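Long-range contacts in cell division control protein Cdc48 (Mycobacterium smegmatis, PDB 5E7P), which probably binds and hydrolyses ATP as an AAA-family ATPase of the Cdc48 type, with two ADP-occupied nucleotide sites: residues A[133-138]-A[189-194]; A[109-114]-A[183-188]; A[64-69]-A[141-146]. All blocks are in the same frame, centred on the assembly; numbering follows the deposited sequence.

Interaction 1: residues A[133-138]-A[189-194]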
# COMPACT_ATOMS: atom_id res chain seq x y z
N ALA A 133 14.07 -0.16 -10.26
CA ALA A 133 14.93 -1.25 -9.84
C ALA A 133 14.97 -1.42 -8.32
O ALA A 133 15.21 -2.51 -7.82
CB ALA A 133 16.33 -1.06 -10.40
N LEU A 134 14.75 -0.33 -7.60
CA LEU A 134 14.85 -0.35 -6.14
C LEU A 134 13.49 -0.19 -5.46
O LEU A 134 13.42 0.03 -4.26
CB LEU A 134 15.79 0.76 -5.66
CG LEU A 134 17.26 0.61 -6.07
CD1 LEU A 134 18.05 1.84 -5.64
CD2 LEU A 134 17.86 -0.65 -5.47
N LEU A 135 12.43 -0.32 -6.24
CA LEU A 135 11.07 -0.13 -5.73
C LEU A 135 10.76 -1.05 -4.56
O LEU A 135 10.90 -2.27 -4.67
CB LEU A 135 10.05 -0.33 -6.85
CG LEU A 135 8.63 0.18 -6.60
CD1 LEU A 135 8.63 1.69 -6.38
CD2 LEU A 135 7.72 -0.19 -7.77
N GLY A 136 10.37 -0.47 -3.44
CA GLY A 136 9.97 -1.23 -2.27
C GLY A 136 11.08 -1.52 -1.28
O GLY A 136 10.82 -1.88 -0.13
N LYS A 137 12.33 -1.38 -1.72
CA LYS A 137 13.47 -1.71 -0.87
C LYS A 137 13.77 -0.62 0.16
O LYS A 137 13.53 0.56 -0.09
CB LYS A 137 14.71 -2.01 -1.72
CG LYS A 137 14.54 -3.21 -2.63
CD LYS A 137 15.86 -3.67 -3.21
CE LYS A 137 15.69 -4.96 -4.01
NZ LYS A 137 16.99 -5.49 -4.50
N VAL A 138 14.30 -1.03 1.31
CA VAL A 138 14.65 -0.09 2.38
C VAL A 138 16.05 0.47 2.21
O VAL A 138 16.99 -0.23 1.83
CB VAL A 138 14.51 -0.73 3.78
CG1 VAL A 138 13.05 -0.97 4.12
CG2 VAL A 138 15.31 -2.02 3.86
N VAL A 189 14.27 4.63 5.05
CA VAL A 189 13.18 4.89 4.11
C VAL A 189 13.02 3.77 3.10
O VAL A 189 13.94 2.98 2.87
CB VAL A 189 13.41 6.21 3.34
CG1 VAL A 189 13.46 7.39 4.30
CG2 VAL A 189 14.69 6.12 2.53
N SER A 190 11.84 3.70 2.49
CA SER A 190 11.58 2.72 1.44
C SER A 190 11.29 3.44 0.13
O SER A 190 10.66 4.50 0.13
CB SER A 190 10.39 1.84 1.82
OG SER A 190 9.23 2.63 2.02
N VAL A 191 11.76 2.88 -0.98
CA VAL A 191 11.53 3.49 -2.28
C VAL A 191 10.10 3.25 -2.76
O VAL A 191 9.68 2.11 -2.96
CB VAL A 191 12.52 2.97 -3.34
CG1 VAL A 191 12.27 3.65 -4.68
CG2 VAL A 191 13.96 3.20 -2.88
N GLN A 192 9.36 4.34 -2.92
CA GLN A 192 7.97 4.29 -3.34
C GLN A 192 7.83 4.90 -4.73
O GLN A 192 8.75 5.56 -5.22
CB GLN A 192 7.11 5.03 -2.32
CG GLN A 192 7.16 4.45 -0.93
CD GLN A 192 6.63 3.03 -0.87
OE1 GLN A 192 5.64 2.71 -1.52
NE2 GLN A 192 7.30 2.17 -0.10
N PRO A 193 6.68 4.67 -5.40
CA PRO A 193 6.47 5.30 -6.71
C PRO A 193 6.51 6.83 -6.65
O PRO A 193 6.89 7.46 -7.63
CB PRO A 193 5.07 4.83 -7.09
CG PRO A 193 4.92 3.52 -6.40
CD PRO A 193 5.64 3.67 -5.09
N ASN A 194 6.13 7.41 -5.52
CA ASN A 194 6.18 8.86 -5.35
C ASN A 194 7.52 9.34 -4.79
O ASN A 194 7.66 10.50 -4.39
CB ASN A 194 5.02 9.36 -4.48
CG ASN A 194 4.99 8.71 -3.11
OD1 ASN A 194 5.90 7.97 -2.74
ND2 ASN A 194 3.94 8.99 -2.34
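A type II beta turn from Leu134 to Lys137 is joined here to residues 189-193, which continue from strand 188-190, chiefly around Val191, and the contact runs on to Pro193 in an ADP pocket. Two backbone bonds establish the pairing. Gly136 N donates to Val191 O at 2.7 Å, and Val191 N donates to Lys137 O at 3.1 Å with an N-H...O angle of 158°. Beyond them Val138 and Ser190 form an antiparallel non-hydrogen-bonded pair, where the CA of Val138 meets Val189 O at 3.2 Å in a CA-H...O contact. The turn is closed by Lys137 N bonding to Leu134 O, and Gly136 adopts a positive phi (92°) that suits glycine.

The CB of Val191 is directed toward the turn, and its CB, CG1 and CG2 all lie near Leu134 O. Val191 CG2 also meets Leu134 CB at 4.1 Å. Leu135 behaves differently: its CB leads away from the partner, but with CG anti to the backbone N (chi1 -165°) the branch turns back, and CD1 rests 3.6 Å from Val191 O and 3.8 Å from Pro193 CD. One methyl thus spans the backbone from Val191 to the proline ring. Within 189-194, Gln192 NE2 donates to Ser190 OG at 2.9 Å, close to its amide plane, and is also bonded to Ser472.

Pro193 touches the bound ADP and lies near Gly273 of the same site, so the contact reaches the nucleotide through this one ring. Helix 127-133 leads into the turn and strand 138-140 out of it; the latter is an outer strand of a three-stranded sheet, with strand 188-190 in the middle and strand 108-109 beyond.

Interaction 2: residues A[109-114]-A[183-188]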
# COMPACT_ATOMS: atom_id res chain seq x y z
N GLY A 109 7.98 6.30 3.71
CA GLY A 109 8.17 6.41 2.28
C GLY A 109 9.16 7.54 2.00
O GLY A 109 9.00 8.65 2.50
N ALA A 110 10.18 7.24 1.21
CA ALA A 110 11.22 8.22 0.89
C ALA A 110 10.67 9.36 0.04
O ALA A 110 9.97 9.12 -0.94
CB ALA A 110 12.37 7.55 0.17
N ARG A 111 10.99 10.59 0.43
CA ARG A 111 10.76 11.72 -0.45
C ARG A 111 11.82 11.63 -1.54
O ARG A 111 11.53 11.77 -2.72
CB ARG A 111 10.88 13.04 0.30
CG ARG A 111 9.81 13.25 1.36
CD ARG A 111 9.91 14.64 1.98
NE ARG A 111 9.18 14.72 3.24
CZ ARG A 111 9.73 14.57 4.44
NH1 ARG A 111 8.99 14.65 5.53
NH2 ARG A 111 11.03 14.34 4.54
N SER A 112 13.05 11.39 -1.11
CA SER A 112 14.16 11.21 -2.04
C SER A 112 15.18 10.24 -1.47
O SER A 112 15.24 10.01 -0.27
CB SER A 112 14.85 12.55 -2.33
OG SER A 112 15.63 12.97 -1.23
N VAL A 113 15.98 9.65 -2.36
CA VAL A 113 17.13 8.85 -1.98
C VAL A 113 18.26 9.17 -2.95
O VAL A 113 18.12 8.96 -4.15
CB VAL A 113 16.85 7.34 -2.05
CG1 VAL A 113 18.13 6.55 -1.82
CG2 VAL A 113 15.78 6.93 -1.05
N THR A 114 19.37 9.67 -2.43
CA THR A 114 20.52 9.97 -3.28
C THR A 114 21.54 8.85 -3.23
O THR A 114 21.97 8.44 -2.15
CB THR A 114 21.18 11.31 -2.90
OG1 THR A 114 20.20 12.36 -2.95
CG2 THR A 114 22.31 11.63 -3.85
N VAL A 183 19.19 10.21 2.39
CA VAL A 183 17.78 9.86 2.33
C VAL A 183 16.94 11.01 2.89
O VAL A 183 17.47 11.90 3.56
CB VAL A 183 17.46 8.57 3.11
CG1 VAL A 183 18.14 7.38 2.47
CG2 VAL A 183 17.88 8.72 4.57
N ASP A 184 15.65 10.99 2.60
CA ASP A 184 14.73 12.02 3.08
C ASP A 184 13.33 11.44 3.19
O ASP A 184 12.78 10.97 2.19
CB ASP A 184 14.75 13.23 2.13
CG ASP A 184 13.98 14.42 2.69
OD1 ASP A 184 13.92 14.56 3.93
OD2 ASP A 184 13.44 15.21 1.88
N PRO A 185 12.74 11.46 4.39
CA PRO A 185 13.25 11.98 5.67
C PRO A 185 14.43 11.17 6.22
O PRO A 185 14.63 10.04 5.78
CB PRO A 185 12.04 11.86 6.60
CG PRO A 185 11.24 10.76 6.03
CD PRO A 185 11.39 10.90 4.54
N PRO A 186 15.21 11.75 7.15
CA PRO A 186 16.36 11.06 7.75
C PRO A 186 15.97 9.75 8.43
O PRO A 186 14.83 9.59 8.87
CB PRO A 186 16.86 12.05 8.79
CG PRO A 186 16.43 13.38 8.28
CD PRO A 186 15.10 13.14 7.62
N GLY A 187 16.92 8.82 8.51
CA GLY A 187 16.69 7.54 9.14
C GLY A 187 16.64 6.40 8.15
O GLY A 187 17.59 6.17 7.40
N THR A 188 15.52 5.67 8.13
CA THR A 188 15.34 4.56 7.22
C THR A 188 14.09 4.74 6.36
O THR A 188 13.00 4.99 6.88
CB THR A 188 15.26 3.21 7.96
OG1 THR A 188 16.51 2.96 8.62
CG2 THR A 188 14.97 2.08 6.99
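The Arg111 side chain crosses that of Asp184 at a slant and ends beside Pro185, each part of it meeting a different piece of the partner. Arg111 CB lies 3.4 Å from Asp184 O, and CG stays near that same carbonyl. The chain is extended from CG to NE, which takes Arg111 CD past the carboxylate, 3.6 Å from Asp184 OD2. At the tip, Arg111 NH2 forms a salt bridge with Asp184 OD1 at 3.0 Å. The carboxylate sits at the guanidinium edge, but the two planes are turned 47° apart, so the groups meet through one oxygen rather than as a flat two-bond pair. Over one guanidinium face lies Pro185, its CD 4.0 Å from Arg111 CZ, and its CB packs 3.4 Å from Arg111 NH2. The peptide bond before this proline is cis.

The backbone beneath is gripped as well. Asp184 O accepts from Arg111 N, at a doubtfully short 2.5 Å, and weakly from Ser112 N at 3.3 Å, while Asp184 N returns a weak bond to Ser112 O. Next along, Val113 and Val183 form a non-hydrogen-bonded pair, with Val113 CG2 4.3 Å from Val183 CG1.

The contact therefore joins strand 112-116 and the residues leading into it to strand 177-184, antiparallel neighbours in a four-stranded sheet; strand 196-199 flanks 112-116 on its other edge, and Val189 of strand 188-190 packs on both valines.

Interaction 3: residues A[64-69]-A[141-146]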
# COMPACT_ATOMS: atom_id res chain seq x y z
N ARG A 64 27.76 -0.41 13.03
CA ARG A 64 26.94 0.51 12.25
C ARG A 64 25.47 0.13 12.38
O ARG A 64 25.14 -0.95 12.87
CB ARG A 64 27.35 0.47 10.78
CG ARG A 64 28.84 0.51 10.53
CD ARG A 64 29.13 0.44 9.04
NE ARG A 64 28.56 1.59 8.33
CZ ARG A 64 28.44 1.67 7.01
NH1 ARG A 64 27.92 2.75 6.46
NH2 ARG A 64 28.85 0.67 6.24
N THR A 65 24.59 1.01 11.91
CA THR A 65 23.17 0.73 11.90
C THR A 65 22.62 0.69 10.47
O THR A 65 22.79 1.64 9.71
CB THR A 65 22.37 1.78 12.71
OG1 THR A 65 22.75 1.70 14.10
CG2 THR A 65 20.88 1.53 12.59
N THR A 66 21.98 -0.42 10.12
CA THR A 66 21.36 -0.55 8.81
C THR A 66 19.94 -1.10 8.97
O THR A 66 19.44 -1.23 10.08
CB THR A 66 22.17 -1.47 7.87
OG1 THR A 66 21.69 -1.34 6.53
CG2 THR A 66 22.07 -2.92 8.31
N ALA A 67 19.30 -1.42 7.85
CA ALA A 67 17.96 -2.00 7.89
C ALA A 67 17.76 -3.01 6.77
O ALA A 67 18.33 -2.88 5.68
CB ALA A 67 16.91 -0.91 7.83
N ALA A 68 16.94 -4.02 7.04
CA ALA A 68 16.62 -5.03 6.04
C ALA A 68 15.20 -5.52 6.23
O ALA A 68 14.56 -5.24 7.24
CB ALA A 68 17.61 -6.18 6.11
N VAL A 69 14.70 -6.26 5.24
CA VAL A 69 13.35 -6.82 5.30
C VAL A 69 13.38 -8.19 5.96
O VAL A 69 14.16 -9.06 5.58
CB VAL A 69 12.74 -6.95 3.89
CG1 VAL A 69 11.37 -7.63 3.95
CG2 VAL A 69 12.63 -5.58 3.23
N VAL A 141 21.36 5.70 5.02
CA VAL A 141 22.57 6.41 4.59
C VAL A 141 23.82 5.59 4.89
O VAL A 141 24.00 5.11 6.01
CB VAL A 141 22.68 7.80 5.25
CG1 VAL A 141 24.04 8.42 4.98
CG2 VAL A 141 21.57 8.71 4.75
N GLY A 142 24.67 5.42 3.88
CA GLY A 142 25.90 4.67 4.02
C GLY A 142 25.79 3.23 3.55
O GLY A 142 26.80 2.54 3.41
N ASP A 143 24.57 2.79 3.29
CA ASP A 143 24.32 1.42 2.85
C ASP A 143 24.87 1.15 1.45
O ASP A 143 24.94 2.05 0.62
CB ASP A 143 22.83 1.10 2.86
CG ASP A 143 22.31 0.78 4.25
OD1 ASP A 143 22.93 1.23 5.24
OD2 ASP A 143 21.29 0.08 4.35
N THR A 144 25.26 -0.10 1.21
CA THR A 144 25.60 -0.54 -0.13
C THR A 144 24.44 -1.35 -0.70
O THR A 144 24.12 -2.42 -0.19
CB THR A 144 26.88 -1.41 -0.14
OG1 THR A 144 28.00 -0.60 0.22
CG2 THR A 144 27.11 -1.99 -1.52
N VAL A 145 23.82 -0.83 -1.75
CA VAL A 145 22.71 -1.53 -2.39
C VAL A 145 23.09 -2.04 -3.77
O VAL A 145 23.94 -1.45 -4.45
CB VAL A 145 21.46 -0.63 -2.52
CG1 VAL A 145 20.82 -0.42 -1.16
CG2 VAL A 145 21.82 0.69 -3.17
N SER A 146 22.47 -3.13 -4.18
CA SER A 146 22.70 -3.70 -5.50
C SER A 146 21.42 -3.63 -6.33
O SER A 146 20.35 -4.02 -5.86
CB SER A 146 23.16 -5.16 -5.37
OG SER A 146 22.26 -5.89 -4.56
O HOH W 1 18.86 -0.35 5.09
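Thr66 and Asp143 bring their side chains together obliquely, the threonine hydroxyl facing the end of the carboxylate. Thr66 OG1 lies 2.6 Å from Asp143 OD2 and 3.1 Å from Asp143 OD1. The hydroxyl is placed there by a first torsion that sets OG1 anti to the backbone N (chi1 -168°). A water extends the link: it donates to Ala67 O at 2.7 Å and to Asp143 OD2 at 2.6 Å, tying the carboxylate to the strand backbone one residue further on. Since the nearest CA atoms of the segments, those of Thr66 and Asp143, are 6.9 Å apart, the backbones do not pair as strands; side chains and water make the connection.

Arg64 supplies the second point of contact. Its chain bends at chi3 (62°), and NH1 donates to Gly142 O. The oxygen lies at the guanidinium edge, near its plane. With Arg64 NH1 3.3 Å from Gly142 O the bond is long, and its donor stands above the carbonyl plane, off the lone pairs, at a C=O...N angle of 98°. Arg64 NH1 remains 5.4 Å from Asp143 OD1, too far for a salt bridge, although the opposite charges may still favour one another.

Strand 65-72 belongs to a six-stranded sheet in the Cdc48 N-terminal domain, whose family is placed in the double-psi beta-barrel clan, whereas strand 144-146 edges a separate four-stranded sheet beside strand 177-184. Helix 86-92 lies against both segments: its Asn91 touches Thr66 and Asp143, and Asn91 OD1 accepts from Thr144 N.

In the fold
Interaction 1 is the buried member of the set and the one that reaches an ADP pocket; interactions 2 and 3 are only partly buried and lie away from the annotated sites. Interactions 1 and 2 are both built on antiparallel backbone pairing and meet at a probable hydrogen bond from Ala110 N to Ser190 O and where Val189 packs on Ala110, but apolar contacts complete the first and a surface salt bridge the second. Interaction 3 differs in kind, joining two sheets by polar side chains and a water. It shares a sheet with interaction 2 through neighbouring strands 144-146 and 177-184, and touches interaction 1 where Val138 packs on Ala67 and Ala68.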